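Local structure of nitrite oxidoreductase subunit A (Kuenenia stuttgartiensis, 7B04) at residues K947-H955 / Y1047-S1055; L967-D978 / V1103-G1111. The protein belongs to the molybdopterin oxidoreductase family and holds a molybdenum atom, two MD1 molecules and an iron/sulfur cluster. All coordinates share one frame; numbering follows the deposited sequence.

How the contacts relate
Contact 1 joins two loops and is buried. Contact 2 joins two antiparallel strands, 974-978 and 1102-1109, and is only partly buried. The centres lie about 16 Å apart. Both belong to the same part of the fold, since loop 947-955 runs straight into strand 956-959 of the sheet that includes the strands of contact 2. The loops meet mainly through side chains and carbonyl groups, with one backbone hydrogen bond between them. The strands are tied by a series of backbone bonds interrupted by a bulge. The contacts also touch: Glu954 OE1 lies 2.8 Å from Tyr974 OH, probably a hydrogen bond, and Glu954 also forms a salt bridge with Arg1004.

Contact 1. Residues K947-H955 / Y1047-S1055; sequences KRMPGVGEH and YQSSFRYGS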
loop_
_atom_site.group_PDB
_atom_site.type_symbol
_atom_site.label_atom_id
_atom_site.label_comp_id
_atom_site.label_asym_id
_atom_site.label_seq_id
_atom_site.Cartn_x
_atom_site.Cartn_y
_atom_site.Cartn_z
ATOM N N LYS B 947 -11.595 -10.171 -19.879
ATOM C CA LYS B 947 -11.873 -11.366 -19.089
ATOM C C LYS B 947 -10.616 -12.167 -18.774
ATOM O O LYS B 947 -10.619 -12.946 -17.814
ATOM C CB LYS B 947 -12.929 -12.230 -19.782
ATOM C CG LYS B 947 -12.473 -13.045 -20.976
ATOM C CD LYS B 947 -13.628 -13.927 -21.443
ATOM C CE LYS B 947 -13.217 -14.901 -22.533
ATOM N NZ LYS B 947 -14.355 -15.793 -22.907
ATOM N N ARG B 948 -9.542 -11.999 -19.551
ATOM C CA ARG B 948 -8.299 -12.712 -19.261
ATOM C C ARG B 948 -7.723 -12.308 -17.908
ATOM O O ARG B 948 -6.957 -13.067 -17.301
ATOM C CB ARG B 948 -7.263 -12.437 -20.348
ATOM C CG ARG B 948 -7.577 -13.001 -21.723
ATOM C CD ARG B 948 -6.494 -12.593 -22.703
ATOM N NE ARG B 948 -6.510 -11.153 -22.946
ATOM C CZ ARG B 948 -5.509 -10.475 -23.499
ATOM N NH1 ARG B 948 -4.401 -11.103 -23.868
ATOM N NH2 ARG B 948 -5.613 -9.165 -23.683
ATOM N N MET B 949 -8.063 -11.115 -17.442
ATOM C CA MET B 949 -7.584 -10.613 -16.163
ATOM C C MET B 949 -7.987 -11.551 -15.025
ATOM O O MET B 949 -9.171 -11.905 -14.912
ATOM C CB MET B 949 -8.142 -9.214 -15.958
ATOM C CG MET B 949 -7.832 -8.602 -14.652
ATOM S SD MET B 949 -8.557 -6.956 -14.624
ATOM C CE MET B 949 -7.289 -6.114 -13.717
ATOM N N PRO B 950 -7.042 -11.966 -14.164
ATOM C CA PRO B 950 -7.369 -12.960 -13.123
ATOM C C PRO B 950 -8.458 -12.533 -12.152
ATOM O O PRO B 950 -9.313 -13.352 -11.809
ATOM C CB PRO B 950 -6.019 -13.145 -12.402
ATOM C CG PRO B 950 -4.991 -12.712 -13.420
ATOM C CD PRO B 950 -5.633 -11.555 -14.109
ATOM N N GLY B 951 -8.444 -11.293 -11.678
ATOM C CA GLY B 951 -9.485 -10.819 -10.789
ATOM C C GLY B 951 -9.787 -9.381 -11.099
ATOM O O GLY B 951 -9.715 -8.959 -12.250
ATOM N N VAL B 952 -10.179 -8.612 -10.082
ATOM C CA VAL B 952 -10.319 -7.172 -10.279
ATOM C C VAL B 952 -8.951 -6.513 -10.450
ATOM O O VAL B 952 -8.866 -5.295 -10.645
ATOM C CB VAL B 952 -11.121 -6.516 -9.139
ATOM C CG1 VAL B 952 -12.606 -6.930 -9.257
ATOM C CG2 VAL B 952 -10.557 -6.875 -7.788
ATOM N N GLY B 953 -7.877 -7.294 -10.354
ATOM C CA GLY B 953 -6.516 -6.849 -10.587
ATOM C C GLY B 953 -5.684 -8.020 -11.070
ATOM O O GLY B 953 -6.108 -9.178 -10.998
ATOM N N GLU B 954 -4.528 -7.702 -11.658
ATOM C CA GLU B 954 -3.528 -8.705 -12.017
ATOM C C GLU B 954 -2.146 -8.192 -11.641
ATOM O O GLU B 954 -1.888 -6.990 -11.678
ATOM C CB GLU B 954 -3.550 -9.111 -13.497
ATOM C CG GLU B 954 -3.968 -8.065 -14.489
ATOM C CD GLU B 954 -3.896 -8.593 -15.901
ATOM O OE1 GLU B 954 -3.110 -9.534 -16.126
ATOM O OE2 GLU B 954 -4.631 -8.091 -16.777
ATOM N N HIS B 955 -1.256 -9.115 -11.296
ATOM C CA HIS B 955 0.107 -8.757 -10.938
ATOM C C HIS B 955 0.922 -8.460 -12.192
ATOM O O HIS B 955 0.666 -9.013 -13.265
ATOM C CB HIS B 955 0.742 -9.894 -10.139
ATOM C CG HIS B 955 1.854 -9.458 -9.241
ATOM N ND1 HIS B 955 1.635 -8.819 -8.041
ATOM C CD2 HIS B 955 3.196 -9.594 -9.358
ATOM C CE1 HIS B 955 2.796 -8.566 -7.462
ATOM N NE2 HIS B 955 3.758 -9.028 -8.242
ATOM N N TYR B 1047 -10.935 -19.247 -3.127
ATOM C CA TYR B 1047 -9.574 -18.739 -3.202
ATOM C C TYR B 1047 -9.318 -18.119 -4.568
ATOM O O TYR B 1047 -9.695 -18.670 -5.608
ATOM C CB TYR B 1047 -8.572 -19.849 -2.921
ATOM C CG TYR B 1047 -7.134 -19.493 -3.271
ATOM C CD1 TYR B 1047 -6.406 -18.599 -2.493
ATOM C CD2 TYR B 1047 -6.499 -20.079 -4.355
ATOM C CE1 TYR B 1047 -5.093 -18.284 -2.814
ATOM C CE2 TYR B 1047 -5.191 -19.768 -4.670
ATOM C CZ TYR B 1047 -4.491 -18.873 -3.899
ATOM O OH TYR B 1047 -3.186 -18.565 -4.216
ATOM N N GLN B 1048 -8.711 -16.945 -4.553
ATOM C CA GLN B 1048 -8.448 -16.160 -5.745
ATOM C C GLN B 1048 -6.952 -16.020 -5.981
ATOM O O GLN B 1048 -6.211 -15.649 -5.057
ATOM C CB GLN B 1048 -9.073 -14.789 -5.555
ATOM C CG GLN B 1048 -8.423 -13.719 -6.317
ATOM C CD GLN B 1048 -9.042 -13.440 -7.637
ATOM O OE1 GLN B 1048 -8.728 -12.450 -8.290
ATOM N NE2 GLN B 1048 -9.904 -14.345 -8.069
ATOM N N SER B 1049 -6.507 -16.311 -7.203
ATOM C CA SER B 1049 -5.111 -16.084 -7.561
ATOM C C SER B 1049 -4.964 -14.715 -8.208
ATOM O O SER B 1049 -5.867 -14.231 -8.902
ATOM C CB SER B 1049 -4.589 -17.159 -8.521
ATOM O OG SER B 1049 -3.530 -16.641 -9.297
ATOM N N SER B 1050 -3.825 -14.089 -7.957
ATOM C CA SER B 1050 -3.492 -12.802 -8.544
ATOM C C SER B 1050 -2.801 -12.931 -9.899
ATOM O O SER B 1050 -2.478 -11.910 -10.513
ATOM C CB SER B 1050 -2.613 -12.002 -7.582
ATOM O OG SER B 1050 -3.091 -12.094 -6.244
ATOM N N PHE B 1051 -2.483 -14.147 -10.332
ATOM C CA PHE B 1051 -1.846 -14.398 -11.617
ATOM C C PHE B 1051 -2.741 -15.320 -12.431
ATOM O O PHE B 1051 -3.560 -16.065 -11.877
ATOM C CB PHE B 1051 -0.462 -15.070 -11.473
ATOM C CG PHE B 1051 0.401 -14.459 -10.421
ATOM C CD1 PHE B 1051 0.238 -14.811 -9.098
ATOM C CD2 PHE B 1051 1.400 -13.560 -10.754
ATOM C CE1 PHE B 1051 1.031 -14.265 -8.117
ATOM C CE2 PHE B 1051 2.204 -13.011 -9.769
ATOM C CZ PHE B 1051 2.015 -13.364 -8.451
ATOM N N ARG B 1052 -2.564 -15.291 -13.753
ATOM C CA ARG B 1052 -3.205 -16.300 -14.590
ATOM C C ARG B 1052 -2.564 -17.662 -14.356
ATOM O O ARG B 1052 -3.242 -18.640 -14.016
ATOM C CB ARG B 1052 -3.129 -15.902 -16.067
ATOM C CG ARG B 1052 -3.825 -14.594 -16.394
ATOM C CD ARG B 1052 -3.657 -14.237 -17.861
ATOM N NE ARG B 1052 -4.389 -15.145 -18.738
ATOM C CZ ARG B 1052 -4.304 -15.133 -20.064
ATOM N NH1 ARG B 1052 -3.514 -14.259 -20.674
ATOM N NH2 ARG B 1052 -5.010 -15.996 -20.783
ATOM N N TYR B 1053 -1.247 -17.733 -14.515
ATOM C CA TYR B 1053 -0.471 -18.917 -14.192
ATOM C C TYR B 1053 0.778 -18.502 -13.427
ATOM O O TYR B 1053 1.284 -17.386 -13.586
ATOM C CB TYR B 1053 -0.051 -19.708 -15.442
ATOM C CG TYR B 1053 -1.133 -19.910 -16.476
ATOM C CD1 TYR B 1053 -1.334 -18.979 -17.482
ATOM C CD2 TYR B 1053 -1.939 -21.043 -16.460
ATOM C CE1 TYR B 1053 -2.315 -19.159 -18.435
ATOM C CE2 TYR B 1053 -2.923 -21.231 -17.414
ATOM C CZ TYR B 1053 -3.106 -20.283 -18.398
ATOM O OH TYR B 1053 -4.078 -20.448 -19.357
ATOM N N GLY B 1054 1.269 -19.409 -12.595
ATOM C CA GLY B 1054 2.524 -19.197 -11.900
ATOM C C GLY B 1054 2.427 -18.131 -10.823
ATOM O O GLY B 1054 1.369 -17.576 -10.527
ATOM N N SER B 1055 3.580 -17.850 -10.228
ATOM C CA SER B 1055 3.687 -16.844 -9.183
ATOM C C SER B 1055 5.048 -16.174 -9.281
ATOM O O SER B 1055 5.937 -16.625 -10.007
ATOM C CB SER B 1055 3.484 -17.454 -7.793
ATOM O OG SER B 1055 3.733 -16.494 -6.783
#
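Arg1052 runs past the carbonyl oxygen of Arg948 and the ring of Pro950, and its atoms can be followed outward from CB. CG rests against CG of the Pro950 ring, 3.7 Å away. CD sits 3.5 Å from Arg948 O. A bend at chi3 (69°) then turns the end of the chain. NE also passes near that carbonyl oxygen, but its hydrogen bond goes to His1033. At CZ the flat guanidinium lies under the side chain of Arg948, whose CB stands 4.0 Å away over one face. NH2 lies near CG and CD of Arg948. The two guanidinium planes are 77° apart, so the groups do not stack. NH1 of each arginine forms a salt bridge with Glu1109, one to each carboxylate oxygen, and NH1 of Arg948 also bonds to Asn1110 O. The shared acid would be expected to offset the two nearby positive charges.

Pro950 wedges its ring against the other loop. Its CB is 3.7 Å from Ser1049 O, and its CG is 3.6 Å from Arg1052 N. His955 N donates to Ser1050 O at 3.1 Å, with an N-H...O angle of 157°. Beyond this bond the side chains of His955 and Phe1051 head off together. His955 CB comes 3.5 Å from Phe1051 CE2, while the rings meet obliquely. Ser1055 CA covers one face of the Phe1051 ring.

The His955 side chain lies about 9 Å from a bound MD1. This buried loop-loop junction leads into strand 956-959, consistent with the C-terminal beta domain of molybdopterin oxidoreductases.

Contact 2. Residues L967-D978 / V1103-G1111; sequences LGIEDGDYVYVD and VKITKAENG
Val977 and Ile1105 mark the tightly packed side of this antiparallel strand pair. Val977 CG1 lies 3.8 Å from Ile1105 CD1, both side chains extending in one direction, and it also meets Val1103 CG1. Val975 CB touches Ile1105 CG2 at 4.0 Å. Ile957 packs on Val975, Val977 and Ile1105, and Leu1001 on Val977.

Backbone bonds join the strands. Asp978 N reaches Lys1104 O at 2.9 Å, almost straight at 178°, and Tyr976 N reaches Thr1106 O at 2.8 Å. At Tyr974 the pairing shifts in a classic beta bulge: Tyr974 O accepts from both Ala1108 N (2.7 Å) and Glu1109 N (3.2 Å), from the same face of its carbonyl plane.

The open side is at Lys1107. Its extended chain passes Ile969 heading the other way, with CB 3.7 Å from Ile969 CG1. Its NZ bonds to Asn1110 OD1. The tyrosine face is only partly exposed, at Tyr976, where Ala1108 CB lies 3.5 Å from CE2 and Thr1106 OG1 sits at the ring edge.

Cation-pi contacts pair Arg1052 with Tyr974 and Arg1000 with Tyr976. Salt bridges join Asp978 to Arg1000 and Glu1109 to Arg1052. The chemistry is thus divided: one face is an apolar core, while the other combines tyrosine rings and acids with arginines.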
loop_
_atom_site.group_PDB
_atom_site.type_symbol
_atom_site.label_atom_id
_atom_site.label_comp_id
_atom_site.label_asym_id
_atom_site.label_seq_id
_atom_site.Cartn_x
_atom_site.Cartn_y
_atom_site.Cartn_z
ATOM N N LEU B 967 13.041 -7.622 -27.222
ATOM C CA LEU B 967 12.424 -8.940 -27.243
ATOM C C LEU B 967 11.037 -8.921 -27.876
ATOM O O LEU B 967 10.271 -9.876 -27.714
ATOM C CB LEU B 967 12.378 -9.522 -25.831
ATOM C CG LEU B 967 13.780 -9.862 -25.315
ATOM C CD1 LEU B 967 14.270 -8.862 -24.287
ATOM C CD2 LEU B 967 13.834 -11.257 -24.754
ATOM N N GLY B 968 10.704 -7.856 -28.599
ATOM C CA GLY B 968 9.407 -7.761 -29.248
ATOM C C GLY B 968 8.237 -7.693 -28.292
ATOM O O GLY B 968 7.162 -8.230 -28.591
ATOM N N ILE B 969 8.415 -7.041 -27.148
ATOM C CA ILE B 969 7.382 -6.954 -26.125
ATOM C C ILE B 969 6.930 -5.506 -26.042
ATOM O O ILE B 969 7.748 -4.602 -25.827
ATOM C CB ILE B 969 7.896 -7.445 -24.763
ATOM C CG1 ILE B 969 8.245 -8.933 -24.831
ATOM C CG2 ILE B 969 6.871 -7.169 -23.672
ATOM C CD1 ILE B 969 9.062 -9.427 -23.660
ATOM N N GLU B 970 5.631 -5.283 -26.206
ATOM C CA GLU B 970 5.056 -3.960 -26.049
ATOM C C GLU B 970 4.448 -3.840 -24.657
ATOM O O GLU B 970 4.054 -4.841 -24.054
ATOM C CB GLU B 970 3.996 -3.711 -27.116
ATOM C CG GLU B 970 3.491 -2.297 -27.171
ATOM C CD GLU B 970 4.514 -1.314 -27.678
ATOM O OE1 GLU B 970 5.402 -1.718 -28.456
ATOM O OE2 GLU B 970 4.420 -0.130 -27.302
ATOM N N ASP B 971 4.389 -2.607 -24.142
ATOM C CA ASP B 971 3.839 -2.375 -22.808
ATOM C C ASP B 971 2.405 -2.885 -22.726
ATOM O O ASP B 971 1.547 -2.510 -23.529
ATOM C CB ASP B 971 3.899 -0.895 -22.421
ATOM C CG ASP B 971 3.318 -0.631 -21.012
ATOM O OD1 ASP B 971 3.395 0.530 -20.549
ATOM O OD2 ASP B 971 2.798 -1.564 -20.356
ATOM N N GLY B 972 2.148 -3.711 -21.715
ATOM C CA GLY B 972 0.849 -4.304 -21.481
ATOM C C GLY B 972 0.713 -5.718 -21.978
ATOM O O GLY B 972 -0.311 -6.350 -21.706
ATOM N N ASP B 973 1.723 -6.244 -22.663
ATOM C CA ASP B 973 1.685 -7.618 -23.139
ATOM C C ASP B 973 1.974 -8.591 -22.001
ATOM O O ASP B 973 2.675 -8.266 -21.040
ATOM C CB ASP B 973 2.704 -7.825 -24.260
ATOM C CG ASP B 973 2.336 -7.087 -25.530
ATOM O OD1 ASP B 973 1.130 -6.845 -25.751
ATOM O OD2 ASP B 973 3.250 -6.762 -26.316
ATOM N N TYR B 974 1.428 -9.797 -22.122
ATOM C CA TYR B 974 1.746 -10.877 -21.200
ATOM C C TYR B 974 3.095 -11.487 -21.576
ATOM O O TYR B 974 3.409 -11.642 -22.760
ATOM C CB TYR B 974 0.646 -11.939 -21.236
ATOM C CG TYR B 974 -0.640 -11.532 -20.541
ATOM C CD1 TYR B 974 -0.775 -11.661 -19.166
ATOM C CD2 TYR B 974 -1.718 -11.028 -21.259
ATOM C CE1 TYR B 974 -1.944 -11.297 -18.523
ATOM C CE2 TYR B 974 -2.892 -10.661 -20.624
ATOM C CZ TYR B 974 -2.998 -10.797 -19.256
ATOM O OH TYR B 974 -4.162 -10.434 -18.616
ATOM N N VAL B 975 3.902 -11.805 -20.560
ATOM C CA VAL B 975 5.266 -12.292 -20.740
ATOM C C VAL B 975 5.509 -13.487 -19.818
ATOM O O VAL B 975 5.008 -13.534 -18.686
ATOM C CB VAL B 975 6.297 -11.167 -20.491
ATOM C CG1 VAL B 975 6.159 -10.061 -21.547
ATOM C CG2 VAL B 975 6.115 -10.572 -19.105
ATOM N N TYR B 976 6.356 -14.387 -20.248
ATOM C CA TYR B 976 6.702 -15.506 -19.361
ATOM C C TYR B 976 7.961 -15.096 -18.609
ATOM O O TYR B 976 8.754 -14.391 -19.182
ATOM C CB TYR B 976 6.930 -16.746 -20.212
ATOM C CG TYR B 976 5.689 -17.441 -20.702
ATOM C CD1 TYR B 976 4.879 -18.146 -19.842
ATOM C CD2 TYR B 976 5.359 -17.441 -22.038
ATOM C CE1 TYR B 976 3.756 -18.806 -20.295
ATOM C CE2 TYR B 976 4.246 -18.103 -22.510
ATOM C CZ TYR B 976 3.441 -18.790 -21.634
ATOM O OH TYR B 976 2.343 -19.444 -22.090
ATOM N N VAL B 977 8.056 -15.418 -17.324
ATOM C CA VAL B 977 9.302 -15.140 -16.559
ATOM C C VAL B 977 9.892 -16.502 -16.258
ATOM O O VAL B 977 9.393 -17.161 -15.368
ATOM C CB VAL B 977 9.025 -14.387 -15.255
ATOM C CG1 VAL B 977 9.800 -13.087 -15.178
ATOM C CG2 VAL B 977 7.544 -14.157 -15.061
ATOM N N ASP B 978 10.987 -16.839 -16.917
ATOM C CA ASP B 978 11.559 -18.191 -16.778
ATOM C C ASP B 978 12.945 -18.072 -16.161
ATOM O O ASP B 978 13.642 -17.123 -16.460
ATOM C CB ASP B 978 11.532 -18.913 -18.121
ATOM C CG ASP B 978 10.148 -19.354 -18.543
ATOM O OD1 ASP B 978 9.729 -18.988 -19.634
ATOM O OD2 ASP B 978 9.510 -20.061 -17.784
ATOM N N VAL B 1103 16.678 -13.950 -14.592
ATOM C CA VAL B 1103 15.469 -14.444 -15.303
ATOM C C VAL B 1103 15.589 -14.222 -16.804
ATOM O O VAL B 1103 16.349 -13.388 -17.200
ATOM C CB VAL B 1103 14.264 -13.663 -14.743
ATOM C CG1 VAL B 1103 12.936 -14.304 -15.036
ATOM C CG2 VAL B 1103 14.385 -13.484 -13.256
ATOM N N LYS B 1104 14.835 -15.007 -17.565
ATOM C CA LYS B 1104 14.671 -14.888 -19.028
ATOM C C LYS B 1104 13.240 -14.403 -19.273
ATOM O O LYS B 1104 12.341 -14.903 -18.629
ATOM C CB LYS B 1104 14.845 -16.240 -19.708
ATOM C CG LYS B 1104 15.019 -16.165 -21.208
ATOM C CD LYS B 1104 15.432 -17.458 -21.844
ATOM C CE LYS B 1104 14.328 -18.486 -21.852
ATOM N NZ LYS B 1104 14.719 -19.692 -22.613
ATOM N N ILE B 1105 13.070 -13.409 -20.135
ATOM C CA ILE B 1105 11.729 -12.856 -20.457
ATOM C C ILE B 1105 11.454 -13.113 -21.929
ATOM O O ILE B 1105 12.321 -12.871 -22.735
ATOM C CB ILE B 1105 11.693 -11.349 -20.172
ATOM C CG1 ILE B 1105 12.551 -10.984 -18.970
ATOM C CG2 ILE B 1105 10.276 -10.880 -19.968
ATOM C CD1 ILE B 1105 11.810 -11.103 -17.689
ATOM N N THR B 1106 10.286 -13.642 -22.224
ATOM C CA THR B 1106 9.821 -13.882 -23.583
ATOM C C THR B 1106 8.345 -13.525 -23.650
ATOM O O THR B 1106 7.596 -13.764 -22.698
ATOM C CB THR B 1106 10.034 -15.330 -24.065
ATOM O OG1 THR B 1106 8.918 -16.139 -23.677
ATOM C CG2 THR B 1106 11.331 -15.932 -23.528
ATOM N N LYS B 1107 7.939 -12.955 -24.782
ATOM C CA LYS B 1107 6.549 -12.565 -24.984
ATOM C C LYS B 1107 5.621 -13.775 -24.961
ATOM O O LYS B 1107 5.954 -14.849 -25.471
ATOM C CB LYS B 1107 6.406 -11.825 -26.314
ATOM C CG LYS B 1107 4.973 -11.467 -26.680
ATOM C CD LYS B 1107 4.890 -10.849 -28.066
ATOM C CE LYS B 1107 3.447 -10.589 -28.472
ATOM N NZ LYS B 1107 3.342 -10.033 -29.850
ATOM N N ALA B 1108 4.452 -13.592 -24.349
ATOM C CA ALA B 1108 3.457 -14.642 -24.182
ATOM C C ALA B 1108 2.187 -14.394 -24.982
ATOM O O ALA B 1108 1.745 -15.273 -25.730
ATOM C CB ALA B 1108 3.113 -14.796 -22.696
ATOM N N GLU B 1109 1.581 -13.217 -24.839
ATOM C CA GLU B 1109 0.321 -12.910 -25.501
ATOM C C GLU B 1109 0.217 -11.401 -25.669
ATOM O O GLU B 1109 0.853 -10.632 -24.942
ATOM C CB GLU B 1109 -0.868 -13.464 -24.702
ATOM C CG GLU B 1109 -2.225 -13.343 -25.380
ATOM C CD GLU B 1109 -3.337 -13.972 -24.566
ATOM O OE1 GLU B 1109 -3.043 -14.524 -23.485
ATOM O OE2 GLU B 1109 -4.507 -13.910 -25.002
ATOM N N ASN B 1110 -0.595 -10.985 -26.640
ATOM C CA ASN B 1110 -0.757 -9.566 -26.919
ATOM C C ASN B 1110 -1.544 -8.893 -25.802
ATOM O O ASN B 1110 -2.482 -9.469 -25.244
ATOM C CB ASN B 1110 -1.470 -9.364 -28.257
ATOM C CG ASN B 1110 -0.608 -9.760 -29.440
ATOM O OD1 ASN B 1110 0.584 -9.460 -29.481
ATOM N ND2 ASN B 1110 -1.209 -10.444 -30.406
ATOM N N GLY B 1111 -1.163 -7.653 -25.487
ATOM C CA GLY B 1111 -1.841 -6.927 -24.430
ATOM C C GLY B 1111 -3.213 -6.412 -24.813
ATOM O O GLY B 1111 -3.998 -6.061 -23.926
#